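Local structure of phosphoribosylaminoimidazole-succinocarboxamide synthase (Saccharomyces cerevisiae, 2CNQ) at residues L12-R17 and D22-D27; A35-S40 and E103-L108. The protein catalyses the ATP-dependent joining of 4-carboxy-5-aminoimidazole ribotide and aspartate to give SAICAR, a step of de novo purine biosynthesis. All blocks are in the same frame, centred on the assembly; numbering follows the deposited sequence.

Contact 1. Residues L12-R17 and D22-D27. With ADP (adenosine-5'-diphosphate), chain B.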
loop_
_atom_site.group_PDB
_atom_site.type_symbol
_atom_site.label_atom_id
_atom_site.label_comp_id
_atom_site.label_asym_id
_atom_site.label_seq_id
_atom_site.Cartn_x
_atom_site.Cartn_y
_atom_site.Cartn_z
ATOM N N LEU A 12 -7.210 -6.133 23.697
ATOM C CA LEU A 12 -6.079 -5.253 23.477
ATOM C C LEU A 12 -6.647 -3.892 23.280
ATOM O O LEU A 12 -7.681 -3.749 22.685
ATOM C CB LEU A 12 -5.327 -5.607 22.232
ATOM C CG LEU A 12 -4.733 -6.985 22.177
ATOM C CD1 LEU A 12 -4.148 -7.195 20.819
ATOM C CD2 LEU A 12 -3.711 -7.180 23.263
ATOM N N PRO A 13 -5.931 -2.873 23.690
ATOM C CA PRO A 13 -6.357 -1.534 23.373
ATOM C C PRO A 13 -6.300 -1.284 21.898
ATOM O O PRO A 13 -5.394 -1.736 21.219
ATOM C CB PRO A 13 -5.344 -0.673 24.093
ATOM C CG PRO A 13 -4.681 -1.542 25.110
ATOM C CD PRO A 13 -4.707 -2.900 24.479
ATOM N N LEU A 14 -7.240 -0.517 21.422
ATOM C CA LEU A 14 -7.261 -0.110 20.059
ATOM C C LEU A 14 -6.423 1.100 19.904
ATOM O O LEU A 14 -6.672 2.085 20.559
ATOM C CB LEU A 14 -8.691 0.151 19.659
ATOM C CG LEU A 14 -8.931 0.548 18.209
ATOM C CD1 LEU A 14 -8.572 -0.568 17.276
ATOM C CD2 LEU A 14 -10.350 0.966 18.065
ATOM N N VAL A 15 -5.445 1.054 19.037
ATOM C CA VAL A 15 -4.643 2.197 18.720
ATOM C C VAL A 15 -5.327 3.030 17.693
ATOM O O VAL A 15 -5.403 4.236 17.825
ATOM C CB VAL A 15 -3.273 1.777 18.261
ATOM C CG1 VAL A 15 -2.480 2.934 17.753
ATOM C CG2 VAL A 15 -2.575 1.083 19.404
ATOM N N ALA A 16 -5.825 2.427 16.635
ATOM C CA ALA A 16 -6.408 3.162 15.565
ATOM C C ALA A 16 -7.189 2.231 14.718
ATOM O O ALA A 16 -6.900 1.070 14.641
ATOM C CB ALA A 16 -5.340 3.783 14.714
ATOM N N ARG A 17 -8.145 2.782 14.012
ATOM C CA ARG A 17 -8.594 2.180 12.790
ATOM C C ARG A 17 -8.313 3.138 11.685
ATOM O O ARG A 17 -8.750 4.281 11.713
ATOM C CB ARG A 17 -10.076 1.853 12.805
ATOM C CG ARG A 17 -10.420 0.750 13.717
ATOM C CD ARG A 17 -11.798 0.233 13.444
ATOM N NE ARG A 17 -12.107 -0.962 14.192
ATOM C CZ ARG A 17 -12.626 -0.979 15.407
ATOM N NH1 ARG A 17 -12.835 -2.117 16.004
ATOM N NH2 ARG A 17 -12.962 0.138 15.998
ATOM N N ASP A 22 -7.191 -2.219 11.379
ATOM C CA ASP A 22 -7.502 -2.069 12.787
ATOM C C ASP A 22 -6.230 -2.392 13.503
ATOM O O ASP A 22 -5.644 -3.430 13.262
ATOM C CB ASP A 22 -8.603 -3.000 13.233
ATOM C CG ASP A 22 -9.923 -2.716 12.639
ATOM O OD1 ASP A 22 -10.889 -3.401 13.057
ATOM O OD2 ASP A 22 -10.076 -1.826 11.804
ATOM N N ILE A 23 -5.805 -1.492 14.354
ATOM C CA ILE A 23 -4.481 -1.571 14.917
ATOM C C ILE A 23 -4.620 -1.589 16.398
ATOM O O ILE A 23 -5.188 -0.662 16.957
ATOM C CB ILE A 23 -3.657 -0.433 14.450
ATOM C CG1 ILE A 23 -3.651 -0.398 12.921
ATOM C CG2 ILE A 23 -2.237 -0.551 14.999
ATOM C CD1 ILE A 23 -3.005 0.756 12.382
ATOM N N TYR A 24 -4.125 -2.623 17.018
ATOM C CA TYR A 24 -4.221 -2.780 18.446
ATOM C C TYR A 24 -2.852 -2.760 19.048
ATOM O O TYR A 24 -1.869 -3.129 18.419
ATOM C CB TYR A 24 -4.874 -4.102 18.783
ATOM C CG TYR A 24 -6.287 -4.168 18.337
ATOM C CD1 TYR A 24 -7.307 -3.809 19.184
ATOM C CD2 TYR A 24 -6.603 -4.558 17.057
ATOM C CE1 TYR A 24 -8.597 -3.867 18.786
ATOM C CE2 TYR A 24 -7.896 -4.610 16.646
ATOM C CZ TYR A 24 -8.881 -4.242 17.504
ATOM O OH TYR A 24 -10.189 -4.280 17.148
ATOM N N GLU A 25 -2.801 -2.419 20.314
ATOM C CA GLU A 25 -1.564 -2.420 21.039
ATOM C C GLU A 25 -1.370 -3.725 21.702
ATOM O O GLU A 25 -2.143 -4.110 22.575
ATOM C CB GLU A 25 -1.593 -1.334 22.077
ATOM C CG GLU A 25 -0.454 -1.417 23.036
ATOM C CD GLU A 25 -0.490 -0.275 23.978
ATOM O OE1 GLU A 25 -0.483 0.904 23.535
ATOM O OE2 GLU A 25 -0.610 -0.540 25.164
ATOM N N VAL A 26 -0.335 -4.415 21.316
ATOM C CA VAL A 26 0.030 -5.645 21.965
ATOM C C VAL A 26 0.794 -5.339 23.206
ATOM O O VAL A 26 0.585 -5.952 24.238
ATOM C CB VAL A 26 0.783 -6.531 21.008
ATOM C CG1 VAL A 26 1.295 -7.763 21.695
ATOM C CG2 VAL A 26 -0.132 -6.922 19.886
ATOM N N ASP A 27 1.736 -4.431 23.103
ATOM C CA ASP A 27 2.445 -3.992 24.238
ATOM C C ASP A 27 3.035 -2.695 23.868
ATOM O O ASP A 27 2.742 -2.113 22.816
ATOM C CB ASP A 27 3.482 -5.022 24.695
ATOM C CG ASP A 27 4.525 -5.310 23.668
ATOM O OD1 ASP A 27 4.962 -6.441 23.635
ATOM O OD2 ASP A 27 4.907 -4.430 22.875
HETATM P PB ADP B . -4.773 4.709 6.435
HETATM O O1B ADP B . -4.137 4.308 5.187
HETATM O O2B ADP B . -4.177 5.926 7.005
HETATM O O3B ADP B . -6.214 4.865 6.451
HETATM P PA ADP B . -4.428 2.018 7.322
HETATM O O1A ADP B . -3.582 1.643 6.187
HETATM O O2A ADP B . -5.789 1.512 7.393
HETATM O O3A ADP B . -4.443 3.579 7.502
HETATM O "O5'" ADP B . -3.744 1.614 8.676
HETATM C "C5'" ADP B . -2.355 1.592 8.914
HETATM C "C4'" ADP B . -1.989 2.735 9.813
HETATM O "O4'" ADP B . -0.875 2.289 10.585
HETATM C "C3'" ADP B . -1.511 3.953 9.086
HETATM O "O3'" ADP B . -1.703 5.096 9.882
HETATM C "C2'" ADP B . -0.029 3.707 8.988
HETATM O "O2'" ADP B . 0.717 4.859 8.751
HETATM C "C1'" ADP B . 0.232 3.128 10.327
HETATM N N9 ADP B . 1.406 2.318 10.454
HETATM C C8 ADP B . 1.892 1.465 9.550
HETATM N N7 ADP B . 2.920 0.789 9.992
HETATM C C5 ADP B . 3.108 1.237 11.243
HETATM C C6 ADP B . 4.013 0.917 12.282
HETATM N N6 ADP B . 4.933 -0.013 12.123
HETATM N N1 ADP B . 3.976 1.616 13.410
HETATM C C2 ADP B . 3.020 2.524 13.578
HETATM N N3 ADP B . 2.070 2.853 12.714
HETATM C C4 ADP B . 2.136 2.208 11.551
#
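Arg17 lies across Asp22, its non-hydrogen-bonded partner in an antiparallel strand pair. CB of Arg17 passes OD2 of Asp22 at 3.8 Å. CG and CD of Arg17 come closer to the same Asp22 OD2, CD at 3.1 Å. The Arg17 chain runs extended from CG, which brings NE to OD1 of Asp22 at 3.0 Å in a salt bridge. OD1 sits at the guanidinium edge, yet NE meets it from above the carboxylate plane, and the two planes stand 80° apart. NH1 of Arg17 comes to 3.6 Å from Tyr24 OH and weakly hydrogen-bonds Thr6 O. Thr6 OG1 holds both that hydroxyl and Asp22 OD1, and Asp22 OD2 pairs with Arg38.

On the same face, CD1 of Leu14 rests over the Tyr24 ring as a CH-pi contact, 3.8 Å from the ring centroid. The leucine reaches it with CG anti to the backbone N (chi1 -178°).

Ile23 O accepts from Val15 N at 2.7 Å and Ala16 N at 3.2 Å. Ile23 in the modelled conformer lies against the ribose of a bound ADP. Val15 and Ala16 both face Ile23, a classic beta bulge, in the hairpin of strands 14-17 and 21-25 at the nucleotide pocket.

Contact 2. Residues A35-S40 and E103-L108. With ADP (adenosine-5'-diphosphate), chain F.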
loop_
_atom_site.group_PDB
_atom_site.type_symbol
_atom_site.label_atom_id
_atom_site.label_comp_id
_atom_site.label_asym_id
_atom_site.label_seq_id
_atom_site.Cartn_x
_atom_site.Cartn_y
_atom_site.Cartn_z
ATOM N N ALA A 35 -5.350 -6.067 8.810
ATOM C CA ALA A 35 -5.949 -5.573 7.601
ATOM C C ALA A 35 -7.315 -6.162 7.496
ATOM O O ALA A 35 -7.469 -7.349 7.320
ATOM C CB ALA A 35 -5.120 -5.912 6.408
ATOM N N THR A 36 -8.312 -5.327 7.636
ATOM C CA THR A 36 -9.662 -5.732 7.437
ATOM C C THR A 36 -9.908 -5.835 5.952
ATOM O O THR A 36 -9.007 -5.683 5.157
ATOM C CB THR A 36 -10.641 -4.789 8.096
ATOM O OG1 THR A 36 -10.746 -3.606 7.320
ATOM C CG2 THR A 36 -10.284 -4.523 9.525
ATOM N N ASP A 37 -11.149 -6.100 5.622
ATOM C CA ASP A 37 -11.602 -6.197 4.269
ATOM C C ASP A 37 -12.236 -4.944 3.778
ATOM O O ASP A 37 -12.813 -4.931 2.713
ATOM C CB ASP A 37 -12.516 -7.377 4.140
ATOM C CG ASP A 37 -11.796 -8.655 4.328
ATOM O OD1 ASP A 37 -12.447 -9.641 4.712
ATOM O OD2 ASP A 37 -10.589 -8.714 4.086
ATOM N N ARG A 38 -12.128 -3.875 4.539
ATOM C CA ARG A 38 -12.620 -2.628 4.092
ATOM C C ARG A 38 -11.856 -2.181 2.866
ATOM O O ARG A 38 -10.708 -2.509 2.657
ATOM C CB ARG A 38 -12.465 -1.578 5.174
ATOM C CG ARG A 38 -13.273 -1.889 6.419
ATOM C CD ARG A 38 -13.279 -0.764 7.391
ATOM N NE ARG A 38 -11.971 -0.386 7.862
ATOM C CZ ARG A 38 -11.441 -0.753 9.015
ATOM N NH1 ARG A 38 -10.288 -0.264 9.392
ATOM N NH2 ARG A 38 -12.052 -1.609 9.798
ATOM N N ILE A 39 -12.498 -1.384 2.064
ATOM C CA ILE A 39 -11.831 -0.784 0.933
ATOM C C ILE A 39 -12.295 0.625 0.845
ATOM O O ILE A 39 -13.427 0.936 1.148
ATOM C CB ILE A 39 -12.084 -1.566 -0.338
ATOM C CG1 ILE A 39 -11.256 -1.034 -1.498
ATOM C CG2 ILE A 39 -13.546 -1.613 -0.686
ATOM C CD1 ILE A 39 -11.225 -1.963 -2.674
ATOM N N SER A 40 -11.405 1.484 0.445
ATOM C CA SER A 40 -11.678 2.888 0.368
ATOM C C SER A 40 -11.213 3.394 -0.944
ATOM O O SER A 40 -10.382 2.820 -1.600
ATOM C CB SER A 40 -10.932 3.580 1.473
ATOM O OG SER A 40 -9.544 3.402 1.342
ATOM N N GLU A 103 -6.823 -14.119 11.852
ATOM C CA GLU A 103 -5.892 -14.981 11.202
ATOM C C GLU A 103 -5.723 -14.581 9.758
ATOM O O GLU A 103 -6.657 -14.214 9.083
ATOM C CB GLU A 103 -6.323 -16.422 11.340
ATOM C CG GLU A 103 -7.614 -16.742 10.632
ATOM C CD GLU A 103 -8.187 -18.063 11.018
ATOM O OE1 GLU A 103 -7.524 -18.840 11.716
ATOM O OE2 GLU A 103 -9.335 -18.325 10.636
ATOM N N ASP A 104 -4.484 -14.664 9.314
ATOM C CA ASP A 104 -4.065 -14.421 7.950
ATOM C C ASP A 104 -4.142 -13.006 7.508
ATOM O O ASP A 104 -3.706 -12.713 6.409
ATOM C CB ASP A 104 -4.806 -15.320 6.976
ATOM C CG ASP A 104 -4.540 -16.741 7.245
ATOM O OD1 ASP A 104 -5.501 -17.505 7.344
ATOM O OD2 ASP A 104 -3.353 -17.078 7.357
ATOM N N ARG A 105 -4.631 -12.121 8.347
ATOM C CA ARG A 105 -4.766 -10.736 7.966
ATOM C C ARG A 105 -4.107 -9.843 8.982
ATOM O O ARG A 105 -4.320 -8.656 8.975
ATOM C CB ARG A 105 -6.211 -10.351 7.834
ATOM C CG ARG A 105 -6.989 -10.564 9.086
ATOM C CD ARG A 105 -8.383 -10.103 8.991
ATOM N NE ARG A 105 -9.171 -10.861 8.049
ATOM C CZ ARG A 105 -9.658 -10.415 6.908
ATOM N NH1 ARG A 105 -9.400 -9.221 6.482
ATOM N NH2 ARG A 105 -10.440 -11.178 6.185
ATOM N N SER A 106 -3.280 -10.409 9.843
ATOM C CA SER A 106 -2.707 -9.668 10.924
ATOM C C SER A 106 -1.235 -9.801 10.906
ATOM O O SER A 106 -0.686 -10.880 10.763
ATOM C CB SER A 106 -3.226 -10.186 12.246
ATOM O OG SER A 106 -4.602 -10.006 12.342
ATOM N N LEU A 107 -0.582 -8.693 11.142
ATOM C CA LEU A 107 0.843 -8.680 11.325
ATOM C C LEU A 107 1.130 -8.164 12.687
ATOM O O LEU A 107 0.529 -7.228 13.150
ATOM C CB LEU A 107 1.516 -7.813 10.288
ATOM C CG LEU A 107 1.308 -8.339 8.886
ATOM C CD1 LEU A 107 1.821 -7.353 7.911
ATOM C CD2 LEU A 107 1.979 -9.650 8.680
ATOM N N LEU A 108 2.093 -8.778 13.313
ATOM C CA LEU A 108 2.637 -8.299 14.551
ATOM C C LEU A 108 3.800 -7.438 14.157
ATOM O O LEU A 108 4.718 -7.922 13.521
ATOM C CB LEU A 108 3.083 -9.477 15.378
ATOM C CG LEU A 108 3.502 -9.156 16.762
ATOM C CD1 LEU A 108 2.327 -8.722 17.571
ATOM C CD2 LEU A 108 4.152 -10.361 17.361
HETATM P PB ADP F . -7.893 5.880 0.101
HETATM O O1B ADP F . -8.823 5.942 1.267
HETATM O O2B ADP F . -6.624 6.668 0.281
HETATM O O3B ADP F . -7.706 4.450 -0.351
HETATM P PA ADP F . -7.531 6.514 -2.368
HETATM O O1A ADP F . -8.131 6.639 -3.715
HETATM O O2A ADP F . -6.690 5.290 -2.381
HETATM O O3A ADP F . -8.542 6.626 -1.164
HETATM O "O5'" ADP F . -6.557 7.694 -2.037
HETATM C "C5'" ADP F . -5.288 7.714 -2.654
HETATM C "C4'" ADP F . -4.520 8.999 -2.423
HETATM O "O4'" ADP F . -5.226 10.039 -3.089
HETATM C "C3'" ADP F . -4.459 9.319 -0.952
HETATM O "O3'" ADP F . -3.251 10.000 -0.664
HETATM C "C2'" ADP F . -5.639 10.225 -0.793
HETATM O "O2'" ADP F . -5.451 11.119 0.273
HETATM C "C1'" ADP F . -5.654 10.967 -2.109
HETATM N N9 ADP F . -6.986 11.422 -2.489
HETATM C C8 ADP F . -8.099 10.735 -2.297
HETATM N N7 ADP F . -9.163 11.417 -2.739
HETATM C C5 ADP F . -8.710 12.554 -3.239
HETATM C C6 ADP F . -9.377 13.673 -3.868
HETATM N N6 ADP F . -10.724 13.640 -4.006
HETATM N N1 ADP F . -8.585 14.689 -4.259
HETATM C C2 ADP F . -7.229 14.677 -4.085
HETATM N N3 ADP F . -6.556 13.651 -3.513
HETATM C C4 ADP F . -7.258 12.577 -3.080
#
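Arg105 grips Asp37 end-on with two nitrogens. Arg105 NH1 bonds to Asp37 OD2 at 2.7 Å, nearly straight and in the guanidinium plane, but from above the carboxylate plane. Arg105 NH2 bonds to Asp37 OD1 at 2.9 Å, more bent, on the syn side of that oxygen. The two planes are 67° apart, so the carboxylate is not coplanar with the guanidinium.

Arg105 NH1 also donates to Ala35 O at 2.8 Å, on a lone pair of the carbonyl. The arginine bends back to reach it: CG lies between the backbone N and the carbonyl carbon (chi1 58°), and a second bend at chi3 turns the tip toward residues 35-37. CB and CD of Arg105 both pass Ala35 O at 3.3 Å. The backbone closes the other end, with Ala35 N bonded to Arg105 O at 2.8 Å.

The tight part is Arg105 against residues 35-37, all buried. Beyond them the segments diverge. Asp104 is exposed and turns to Lys59. Ser40 leaves in the other direction, its OG 2.6 Å from O1B of a bound ADP. With an alanine at Arg105, the buried Asp37 carboxylate would probably lose its charge partner and Ala35 O its side-chain donor.

Asp37 also accepts from the backbone N of Ile3, Glu52 and Gly54. These donors and the arginine together probably stabilise the carboxylate as an anion. The chemistry implies a buried salt bridge that ties the end of strand 30-35 and the loop after it to the residue just before strand 106-110.

In the fold
Contact 1 and contact 2 have centres about 13 Å apart, on the same side of the chain's centre. They come in series: the 12-17/22-27 hairpin closes before the 35-40/103-108 contact opens. Both reach one antiparallel sheet, ordered 14-17, 21-25, 30-35, 106-110. Contact 1 joins its first two strands, and contact 2 lies at the junction of the last two. Asp22 OD2 and Arg38 NH2 link them by a salt bridge of 2.8 Å, and Val26 packs on Leu108. The two contacts thus border separate sites: Ile23 lines one ADP pocket, Ser40, beyond the sheet, another, and residues 106-108 the AICAR and AMP pocket.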